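Long-range contacts in Lmaj004091aaa (Leishmania major, PDB 1XTP), which probably catalyses S-adenosyl-L-methionine-dependent methylation of the N-terminal amino group of proteins that begin with an X-Pro-Lys sequence: residues Pro155-Asp160 with Leu187-Tyr192; Asp72-Val77 with Glu239-Asp244; Arg20-Lys25 with Val207-Ser212. All blocks are in the same frame, centred on the assembly; numbering follows the deposited sequence.

Interaction 1 of 3, residues Pro155-Asp160 with Leu187-Tyr192; sequences PPNTYD and LTPNGY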
loop_
_atom_site.group_PDB
_atom_site.type_symbol
_atom_site.label_atom_id
_atom_site.label_comp_id
_atom_site.label_asym_id
_atom_site.label_seq_id
_atom_site.Cartn_x
_atom_site.Cartn_y
_atom_site.Cartn_z
ATOM N N PRO A 155 -4.820 -7.044 15.932
ATOM C CA PRO A 155 -4.528 -8.027 16.971
ATOM C C PRO A 155 -3.350 -8.895 16.555
ATOM O O PRO A 155 -3.132 -9.104 15.368
ATOM C CB PRO A 155 -5.796 -8.857 17.006
ATOM C CG PRO A 155 -6.322 -8.786 15.594
ATOM C CD PRO A 155 -6.028 -7.400 15.157
ATOM N N PRO A 156 -2.570 -9.373 17.515
ATOM C CA PRO A 156 -1.405 -10.184 17.164
ATOM C C PRO A 156 -1.783 -11.550 16.606
ATOM O O PRO A 156 -2.879 -12.040 16.857
ATOM C CB PRO A 156 -0.663 -10.345 18.501
ATOM C CG PRO A 156 -1.703 -10.148 19.532
ATOM C CD PRO A 156 -2.696 -9.175 18.971
ATOM N N ASN A 157 -0.889 -12.124 15.805
ATOM C CA ASN A 157 -0.987 -13.518 15.414
ATOM C C ASN A 157 -2.350 -13.862 14.811
ATOM O O ASN A 157 -3.001 -14.773 15.271
ATOM C CB ASN A 157 -0.708 -14.386 16.650
ATOM C CG ASN A 157 -0.523 -15.845 16.312
ATOM O OD1 ASN A 157 -0.359 -16.211 15.147
ATOM N ND2 ASN A 157 -0.578 -16.705 17.340
ATOM N N THR A 158 -2.779 -13.123 13.796
ATOM C CA THR A 158 -4.136 -13.265 13.256
ATOM C C THR A 158 -4.192 -13.559 11.767
ATOM O O THR A 158 -4.988 -14.389 11.320
ATOM C CB THR A 158 -4.952 -11.981 13.554
ATOM O OG1 THR A 158 -5.110 -11.859 14.960
ATOM C CG2 THR A 158 -6.336 -12.017 12.936
ATOM N N TYR A 159 -3.383 -12.860 10.985
ATOM C CA TYR A 159 -3.506 -12.920 9.534
ATOM C C TYR A 159 -2.461 -13.777 8.817
ATOM O O TYR A 159 -1.253 -13.697 9.093
ATOM C CB TYR A 159 -3.506 -11.513 8.972
ATOM C CG TYR A 159 -4.698 -10.721 9.411
ATOM C CD1 TYR A 159 -5.958 -10.979 8.879
ATOM C CD2 TYR A 159 -4.576 -9.718 10.368
ATOM C CE1 TYR A 159 -7.058 -10.243 9.287
ATOM C CE2 TYR A 159 -5.683 -8.976 10.796
ATOM C CZ TYR A 159 -6.919 -9.241 10.252
ATOM O OH TYR A 159 -8.023 -8.497 10.655
ATOM N N ASP A 160 -2.950 -14.596 7.887
ATOM C CA ASP A 160 -2.101 -15.336 6.964
ATOM C C ASP A 160 -1.702 -14.457 5.747
ATOM O O ASP A 160 -0.667 -14.693 5.105
ATOM C CB ASP A 160 -2.805 -16.611 6.508
ATOM C CG ASP A 160 -3.033 -17.598 7.643
ATOM O OD1 ASP A 160 -2.185 -17.706 8.545
ATOM O OD2 ASP A 160 -4.049 -18.306 7.616
ATOM N N LEU A 187 0.703 -10.904 11.975
ATOM C CA LEU A 187 0.774 -12.120 11.159
ATOM C C LEU A 187 0.839 -13.367 11.995
ATOM O O LEU A 187 1.403 -13.355 13.080
ATOM C CB LEU A 187 1.990 -12.110 10.257
ATOM C CG LEU A 187 2.061 -11.009 9.194
ATOM C CD1 LEU A 187 3.414 -11.138 8.500
ATOM C CD2 LEU A 187 0.912 -11.061 8.180
ATOM N N THR A 188 0.271 -14.439 11.465
ATOM C CA THR A 188 0.528 -15.798 11.981
ATOM C C THR A 188 1.916 -16.287 11.532
ATOM O O THR A 188 2.549 -15.674 10.673
ATOM C CB THR A 188 -0.539 -16.813 11.492
ATOM O OG1 THR A 188 -0.341 -17.079 10.097
ATOM C CG2 THR A 188 -1.943 -16.273 11.746
ATOM N N PRO A 189 2.396 -17.402 12.108
ATOM C CA PRO A 189 3.686 -17.928 11.636
ATOM C C PRO A 189 3.759 -18.243 10.127
ATOM O O PRO A 189 4.841 -18.190 9.547
ATOM C CB PRO A 189 3.884 -19.196 12.493
ATOM C CG PRO A 189 3.046 -18.923 13.738
ATOM C CD PRO A 189 1.837 -18.215 13.205
ATOM N N ASN A 190 2.624 -18.556 9.501
ATOM C CA ASN A 190 2.572 -18.785 8.059
ATOM C C ASN A 190 2.057 -17.564 7.298
ATOM O O ASN A 190 1.540 -17.670 6.182
ATOM C CB ASN A 190 1.695 -20.000 7.768
ATOM C CG ASN A 190 2.204 -21.247 8.440
ATOM O OD1 ASN A 190 3.386 -21.335 8.779
ATOM N ND2 ASN A 190 1.313 -22.215 8.662
ATOM N N GLY A 191 2.196 -16.392 7.896
ATOM C CA GLY A 191 1.661 -15.201 7.280
ATOM C C GLY A 191 2.706 -14.394 6.529
ATOM O O GLY A 191 3.893 -14.463 6.817
ATOM N N TYR A 192 2.243 -13.611 5.563
ATOM C CA TYR A 192 3.086 -12.661 4.861
ATOM C C TYR A 192 2.336 -11.342 4.714
ATOM O O TYR A 192 1.096 -11.325 4.617
ATOM C CB TYR A 192 3.379 -13.164 3.460
ATOM C CG TYR A 192 4.265 -14.377 3.321
ATOM C CD1 TYR A 192 3.736 -15.661 3.354
ATOM C CD2 TYR A 192 5.615 -14.241 3.060
ATOM C CE1 TYR A 192 4.549 -16.780 3.192
ATOM C CE2 TYR A 192 6.434 -15.368 2.880
ATOM C CZ TYR A 192 5.894 -16.621 2.939
ATOM O OH TYR A 192 6.696 -17.733 2.748
#

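Interaction 2 of 3, residues Asp72-Val77 with Glu239-Asp244; sequences DHVHDV and EEWPTD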
loop_
_atom_site.group_PDB
_atom_site.type_symbol
_atom_site.label_atom_id
_atom_site.label_comp_id
_atom_site.label_asym_id
_atom_site.label_seq_id
_atom_site.Cartn_x
_atom_site.Cartn_y
_atom_site.Cartn_z
ATOM N N ASP A 72 -9.054 1.272 -15.695
ATOM C CA ASP A 72 -9.857 0.066 -15.442
ATOM C C ASP A 72 -9.270 -1.219 -16.042
ATOM O O ASP A 72 -9.411 -2.304 -15.474
ATOM C CB ASP A 72 -11.270 0.240 -16.035
ATOM C CG ASP A 72 -11.962 1.507 -15.578
ATOM O OD1 ASP A 72 -11.278 2.505 -15.246
ATOM O OD2 ASP A 72 -13.208 1.511 -15.562
ATOM N N HIS A 73 -8.646 -1.086 -17.204
ATOM C CA HIS A 73 -8.232 -2.229 -18.009
ATOM C C HIS A 73 -6.991 -2.920 -17.501
ATOM O O HIS A 73 -6.623 -3.956 -18.023
ATOM C CB HIS A 73 -8.034 -1.799 -19.458
ATOM C CG HIS A 73 -9.297 -1.332 -20.106
ATOM N ND1 HIS A 73 -10.438 -2.108 -20.143
ATOM C CD2 HIS A 73 -9.618 -0.163 -20.712
ATOM C CE1 HIS A 73 -11.402 -1.441 -20.756
ATOM N NE2 HIS A 73 -10.930 -0.259 -21.112
ATOM N N VAL A 74 -6.348 -2.369 -16.476
ATOM C CA VAL A 74 -5.205 -3.053 -15.855
ATOM C C VAL A 74 -5.616 -4.063 -14.791
ATOM O O VAL A 74 -4.762 -4.776 -14.239
ATOM C CB VAL A 74 -4.215 -2.071 -15.200
ATOM C CG1 VAL A 74 -3.633 -1.132 -16.241
ATOM C CG2 VAL A 74 -4.862 -1.310 -14.020
ATOM N N HIS A 75 -6.912 -4.112 -14.497
ATOM C CA HIS A 75 -7.432 -4.930 -13.413
ATOM C C HIS A 75 -7.076 -6.407 -13.560
ATOM O O HIS A 75 -6.461 -7.007 -12.664
ATOM C CB HIS A 75 -8.951 -4.758 -13.321
ATOM C CG HIS A 75 -9.586 -5.675 -12.333
ATOM N ND1 HIS A 75 -9.483 -5.488 -10.973
ATOM C CD2 HIS A 75 -10.286 -6.822 -12.504
ATOM C CE1 HIS A 75 -10.120 -6.461 -10.349
ATOM N NE2 HIS A 75 -10.612 -7.286 -11.255
ATOM N N ASP A 76 -7.432 -6.981 -14.700
ATOM C CA ASP A 76 -7.276 -8.428 -14.910
ATOM C C ASP A 76 -5.830 -8.896 -14.769
ATOM O O ASP A 76 -5.559 -9.876 -14.082
ATOM C CB ASP A 76 -7.824 -8.850 -16.285
ATOM C CG ASP A 76 -9.343 -8.742 -16.380
ATOM O OD1 ASP A 76 -10.034 -8.932 -15.350
ATOM O OD2 ASP A 76 -9.842 -8.476 -17.496
ATOM N N VAL A 77 -4.917 -8.183 -15.410
ATOM C CA VAL A 77 -3.492 -8.489 -15.298
ATOM C C VAL A 77 -2.983 -8.309 -13.860
ATOM O O VAL A 77 -2.233 -9.152 -13.359
ATOM C CB VAL A 77 -2.637 -7.677 -16.320
ATOM C CG1 VAL A 77 -2.744 -6.187 -16.067
ATOM C CG2 VAL A 77 -1.168 -8.094 -16.261
ATOM N N GLU A 239 4.513 -8.616 -14.362
ATOM C CA GLU A 239 4.697 -8.785 -15.811
ATOM C C GLU A 239 3.506 -8.280 -16.622
ATOM O O GLU A 239 2.411 -8.108 -16.098
ATOM C CB GLU A 239 5.009 -10.239 -16.181
ATOM C CG GLU A 239 3.896 -11.222 -15.938
ATOM C CD GLU A 239 4.242 -12.638 -16.420
ATOM O OE1 GLU A 239 5.434 -13.032 -16.426
ATOM O OE2 GLU A 239 3.301 -13.354 -16.812
ATOM N N GLU A 240 3.744 -8.026 -17.905
ATOM C CA GLU A 240 2.703 -7.573 -18.817
ATOM C C GLU A 240 2.056 -6.250 -18.362
ATOM O O GLU A 240 0.869 -6.002 -18.607
ATOM C CB GLU A 240 1.647 -8.669 -18.970
ATOM C CG GLU A 240 0.893 -8.598 -20.283
ATOM C CD GLU A 240 -0.164 -9.678 -20.405
ATOM O OE1 GLU A 240 0.040 -10.784 -19.872
ATOM O OE2 GLU A 240 -1.204 -9.415 -21.031
ATOM N N TRP A 241 2.848 -5.411 -17.699
ATOM C CA TRP A 241 2.372 -4.134 -17.189
ATOM C C TRP A 241 2.597 -3.080 -18.282
ATOM O O TRP A 241 3.658 -3.082 -18.904
ATOM C CB TRP A 241 3.118 -3.769 -15.906
ATOM C CG TRP A 241 2.442 -2.708 -15.111
ATOM C CD1 TRP A 241 2.960 -1.508 -14.752
ATOM C CD2 TRP A 241 1.120 -2.757 -14.555
ATOM N NE1 TRP A 241 2.045 -0.792 -14.022
ATOM C CE2 TRP A 241 0.903 -1.534 -13.890
ATOM C CE3 TRP A 241 0.087 -3.710 -14.576
ATOM C CZ2 TRP A 241 -0.305 -1.236 -13.237
ATOM C CZ3 TRP A 241 -1.101 -3.415 -13.931
ATOM C CH2 TRP A 241 -1.291 -2.184 -13.276
ATOM N N PRO A 242 1.585 -2.218 -18.551
ATOM C CA PRO A 242 1.749 -1.183 -19.569
ATOM C C PRO A 242 2.992 -0.346 -19.331
ATOM O O PRO A 242 3.279 0.072 -18.220
ATOM C CB PRO A 242 0.482 -0.329 -19.440
ATOM C CG PRO A 242 -0.519 -1.224 -18.821
ATOM C CD PRO A 242 0.242 -2.171 -17.939
ATOM N N THR A 243 3.701 -0.100 -20.416
ATOM C CA THR A 243 5.064 0.388 -20.387
ATOM C C THR A 243 5.132 1.859 -19.982
ATOM O O THR A 243 6.125 2.322 -19.437
ATOM C CB THR A 243 5.698 0.135 -21.760
ATOM O OG1 THR A 243 7.113 0.125 -21.629
ATOM C CG2 THR A 243 5.272 1.182 -22.773
ATOM N N ASP A 244 4.044 2.564 -20.233
ATOM C CA ASP A 244 3.902 3.975 -19.903
ATOM C C ASP A 244 3.596 4.242 -18.437
ATOM O O ASP A 244 3.682 5.386 -17.998
ATOM C CB ASP A 244 2.785 4.603 -20.762
ATOM C CG ASP A 244 1.445 3.868 -20.628
ATOM O OD1 ASP A 244 1.441 2.683 -20.230
ATOM O OD2 ASP A 244 0.397 4.468 -20.937
#

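Interaction 3 of 3, residues Arg20-Lys25 with Val207-Ser212; sequences RDTNGK and VDKEDS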
loop_
_atom_site.group_PDB
_atom_site.type_symbol
_atom_site.label_atom_id
_atom_site.label_comp_id
_atom_site.label_asym_id
_atom_site.label_seq_id
_atom_site.Cartn_x
_atom_site.Cartn_y
_atom_site.Cartn_z
ATOM N N ARG A 20 11.228 15.172 -5.750
ATOM C CA ARG A 20 10.551 16.351 -6.198
ATOM C C ARG A 20 9.055 16.139 -6.049
ATOM O O ARG A 20 8.599 15.020 -5.820
ATOM C CB ARG A 20 10.893 16.611 -7.671
ATOM C CG ARG A 20 10.367 15.535 -8.645
ATOM C CD ARG A 20 10.671 15.890 -10.086
ATOM N NE ARG A 20 9.854 15.124 -11.035
ATOM C CZ ARG A 20 8.668 15.509 -11.525
ATOM N NH1 ARG A 20 8.106 16.678 -11.174
ATOM N NH2 ARG A 20 8.031 14.710 -12.377
ATOM N N ASP A 21 8.290 17.210 -6.188
ATOM C CA ASP A 21 6.844 17.060 -6.309
ATOM C C ASP A 21 6.366 17.295 -7.727
ATOM O O ASP A 21 7.123 17.691 -8.598
ATOM C CB ASP A 21 6.100 17.920 -5.274
ATOM C CG ASP A 21 6.146 19.409 -5.560
ATOM O OD1 ASP A 21 6.219 19.814 -6.731
ATOM O OD2 ASP A 21 6.038 20.191 -4.577
ATOM N N THR A 22 5.079 17.067 -7.941
ATOM C CA THR A 22 4.490 17.160 -9.253
ATOM C C THR A 22 4.343 18.597 -9.744
ATOM O O THR A 22 4.125 18.806 -10.936
ATOM C CB THR A 22 3.138 16.387 -9.313
ATOM O OG1 THR A 22 2.319 16.719 -8.183
ATOM C CG2 THR A 22 3.391 14.876 -9.298
ATOM N N ASN A 23 4.487 19.587 -8.853
ATOM C CA ASN A 23 4.550 20.983 -9.297
ATOM C C ASN A 23 5.957 21.407 -9.739
ATOM O O ASN A 23 6.133 22.453 -10.408
ATOM C CB ASN A 23 4.010 21.948 -8.224
ATOM C CG ASN A 23 2.556 21.687 -7.898
ATOM O OD1 ASN A 23 1.751 21.350 -8.775
ATOM N ND2 ASN A 23 2.214 21.812 -6.620
ATOM N N GLY A 24 6.940 20.596 -9.355
ATOM C CA GLY A 24 8.324 20.800 -9.745
ATOM C C GLY A 24 9.236 21.304 -8.649
ATOM O O GLY A 24 10.374 21.649 -8.908
ATOM N N LYS A 25 8.754 21.378 -7.427
ATOM C CA LYS A 25 9.639 21.704 -6.305
ATOM C C LYS A 25 10.549 20.512 -6.048
ATOM O O LYS A 25 10.105 19.358 -6.059
ATOM C CB LYS A 25 8.829 22.035 -5.059
ATOM C CG LYS A 25 9.680 22.480 -3.868
ATOM C CD LYS A 25 8.837 22.729 -2.623
ATOM C CE LYS A 25 9.738 22.904 -1.410
ATOM N NZ LYS A 25 8.987 23.163 -0.147
ATOM N N VAL A 207 6.497 13.287 -4.851
ATOM C CA VAL A 207 5.287 13.699 -4.127
ATOM C C VAL A 207 4.193 14.143 -5.133
ATOM O O VAL A 207 4.372 15.082 -5.932
ATOM C CB VAL A 207 5.559 14.835 -3.108
ATOM C CG1 VAL A 207 4.282 15.262 -2.403
ATOM C CG2 VAL A 207 6.593 14.407 -2.072
ATOM N N ASP A 208 3.065 13.451 -5.080
ATOM C CA ASP A 208 1.883 13.838 -5.854
ATOM C C ASP A 208 1.082 14.870 -5.039
ATOM O O ASP A 208 0.493 14.559 -3.993
ATOM C CB ASP A 208 1.035 12.608 -6.185
ATOM C CG ASP A 208 -0.098 12.919 -7.171
ATOM O OD1 ASP A 208 -0.646 14.039 -7.146
ATOM O OD2 ASP A 208 -0.453 12.036 -7.967
ATOM N N LYS A 209 1.085 16.107 -5.520
ATOM C CA LYS A 209 0.430 17.205 -4.825
ATOM C C LYS A 209 -1.063 17.227 -5.095
ATOM O O LYS A 209 -1.760 18.059 -4.552
ATOM C CB LYS A 209 1.027 18.538 -5.258
ATOM C CG LYS A 209 2.529 18.676 -4.943
ATOM C CD LYS A 209 2.830 18.748 -3.464
ATOM C CE LYS A 209 2.347 20.040 -2.812
ATOM N NZ LYS A 209 2.469 19.928 -1.344
ATOM N N GLU A 210 -1.561 16.336 -5.935
ATOM C CA GLU A 210 -2.995 16.280 -6.179
ATOM C C GLU A 210 -3.691 15.468 -5.072
ATOM O O GLU A 210 -4.606 15.971 -4.432
ATOM C CB GLU A 210 -3.273 15.696 -7.562
ATOM C CG GLU A 210 -4.624 16.134 -8.138
ATOM C CD GLU A 210 -4.961 15.489 -9.475
ATOM O OE1 GLU A 210 -4.043 15.176 -10.253
ATOM O OE2 GLU A 210 -6.168 15.316 -9.757
ATOM N N ASP A 211 -3.232 14.237 -4.820
ATOM C CA ASP A 211 -3.849 13.376 -3.814
ATOM C C ASP A 211 -3.051 13.244 -2.499
ATOM O O ASP A 211 -3.422 12.460 -1.629
ATOM C CB ASP A 211 -4.148 11.996 -4.406
ATOM C CG ASP A 211 -2.910 11.147 -4.607
ATOM O OD1 ASP A 211 -1.765 11.654 -4.509
ATOM O OD2 ASP A 211 -3.096 9.940 -4.870
ATOM N N SER A 212 -1.963 14.003 -2.366
ATOM C CA SER A 212 -1.144 14.045 -1.137
ATOM C C SER A 212 -0.552 12.683 -0.798
ATOM O O SER A 212 -0.881 12.077 0.223
ATOM C CB SER A 212 -1.936 14.616 0.058
ATOM O OG SER A 212 -1.073 15.013 1.120
#

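Interaction 1 of 3, residues Pro155-Asp160 with Leu187-Tyr192
Tyr159 and Asp160 meet Thr188 and Gly191 where two neighbouring parallel strands of the Rossmann-like methyltransferase sheet, 159-165 and 191-198, begin; helix 173-186 links them in a beta-alpha-beta crossover. The tight half is mostly polar. Thr188 N donates to Tyr159 O over 2.9 Å, and the CD2 methyl of Leu187 packs against the same oxygen. One residue on, Tyr192 N binds Asp160 O at 3.1 Å and Gly191 CA adds a CA-H...O contact to that oxygen. The type I turn from Thr188 to Gly191 lies between the two donors, Thr188 N and Tyr192 N, and brings the latter to Asp160 O. The threonine side chain is gripped as well: with chi1 at 72°, OG1 gives a hydrogen bond to Asp160 OD1 whose 2.5 Å is unusually short and doubtful in its exact value, and CG2 lies 3.5 Å from Thr158 C. The other carboxylate oxygen, OD2, accepts from Ser95 N, so the buried acid is bound through both oxygens, which would fix its rotation. The ring of Tyr159 leads away from the contact, its hydroxyl bonded to Asp120, and carries Thr158 CG2 over the centre of one face.

Toward solvent the packing thins to the exposed Asn157, Pro189 and Asn190. Asn157 has left-handed helical backbone angles and turns OD1 of its amide toward the other segment. No hydrogen bond joins the segments here. Asn157 CA makes a CA-H...O contact with Leu187 O, and Asn157 OD1 lies 3.3 Å from Thr188 CA and 3.6 Å from Pro189 CD.

Interaction 2 of 3, residues Asp72-Val77 with Glu239-Asp244
Trp241 meets two valines, Val74 and Val77, about the beginning of helix 75-87, and apolar contacts carry most of this joint. The far end of the six-membered ring does the touching. Val74 approaches it obliquely, its CB 3.5 Å from Trp241 CH2, with both methyls close behind. Val77 comes instead at the ring edge, near the plane, with CG1 3.9 Å from Trp241 CZ3. The indole reaches this far because its CG is anti to the backbone N (chi1 -163°), which carries the ring from the loop to the helix. Pro242 covers one face of the ring with its own CD, offset toward the rim, and presents CG to Val74 CG1 at 4.0 Å.

A second group sets a methyl against the backbone: Val77 CG2 rests 3.6 Å from Glu239 O and 3.7 Å from Glu240 O, and also touches Glu240 CB. Polar bonds run to other parts of the chain. Trp241 NE1 bonds weakly to Phe246 O, and His75 ND1 bonds to Arg106, a predicted S-adenosyl-L-methionine-binding residue; the side chain of Val74 is about 9 Å from the bound S-adenosyl-L-homoselenocysteine.

The loop between strands 232-237 and 248-253 thus rests beside the cofactor region. With no hydrogen bond or salt bridge between the segments, the loop is set against the helix here by apolar and van der Waals contact, chiefly of the valines with the indole.

Interaction 3 of 3, residues Arg20-Lys25 with Val207-Ser212
The carboxylate of Asp21 lies against the aliphatic chain of Lys209: one face of this flat group takes Lys209 CG, 3.7 Å from Asp21 CG, while Lys25 N meets Asp21 OD1 from above the opposite face. The amide of Asn23 also covers the lysine, with Lys209 CG 3.6 Å from Asn23 ND2 and lying off the amide plane. Bends at chi2 (-68°) and chi3 (-69°) fold Lys209 along the aspartate before NZ reaches its salt bridge with Glu37.

Beneath these groups, strands 19-21 and 205-208 run parallel in the small four-stranded sheet, with Asp21 and Val207 paired and their CB atoms 3.8 Å apart on the same face. The parallel pair of bonds flanks Val207, whose N donates to Arg20 O at 2.9 Å and whose O accepts from Thr22 N at 2.9 Å. Where the strand pairing ends, a side chain continues the ladder: Thr22 OG1 accepts from Lys209 N at 3.0 Å, almost straight at 175°. Both chains then turn, Asp21 to Gly24 as a type I turn and Asp208 through an Asx turn, its OD1 receiving Glu210 N.

Besides Lys25 N, Asp21 OD1 accepts weakly from Asn23 N and Gly24 N. Asp21 therefore organises its own turn while its carboxylate packs on the aliphatic part of Lys209. Its OD2 stands 4.8 Å from Lys209 NZ, too far for a salt bridge, although the opposite charges may still attract.

From the N terminus, residues 20-25 open the widest of the three spans: interaction 3 closes it at 207-212, adding the N-terminal strand 19-21 to strand 205-208. Before that closure the chain passes through 72-77, whose partner 239-244 comes later still, so interactions 2 and 3 cross, their segments alternating. Interaction 1 closes the short loop from 155-160 to 187-192 and falls within both larger spans. It joins adjacent strands of the seven-stranded sheet, on the opposite side of the chain's centre from interaction 3, whereas interaction 2 ties helix 75-87 to the loop before strand 248-253. None touch; the nearest atoms of interactions 2 and 3 are about 12 Å apart.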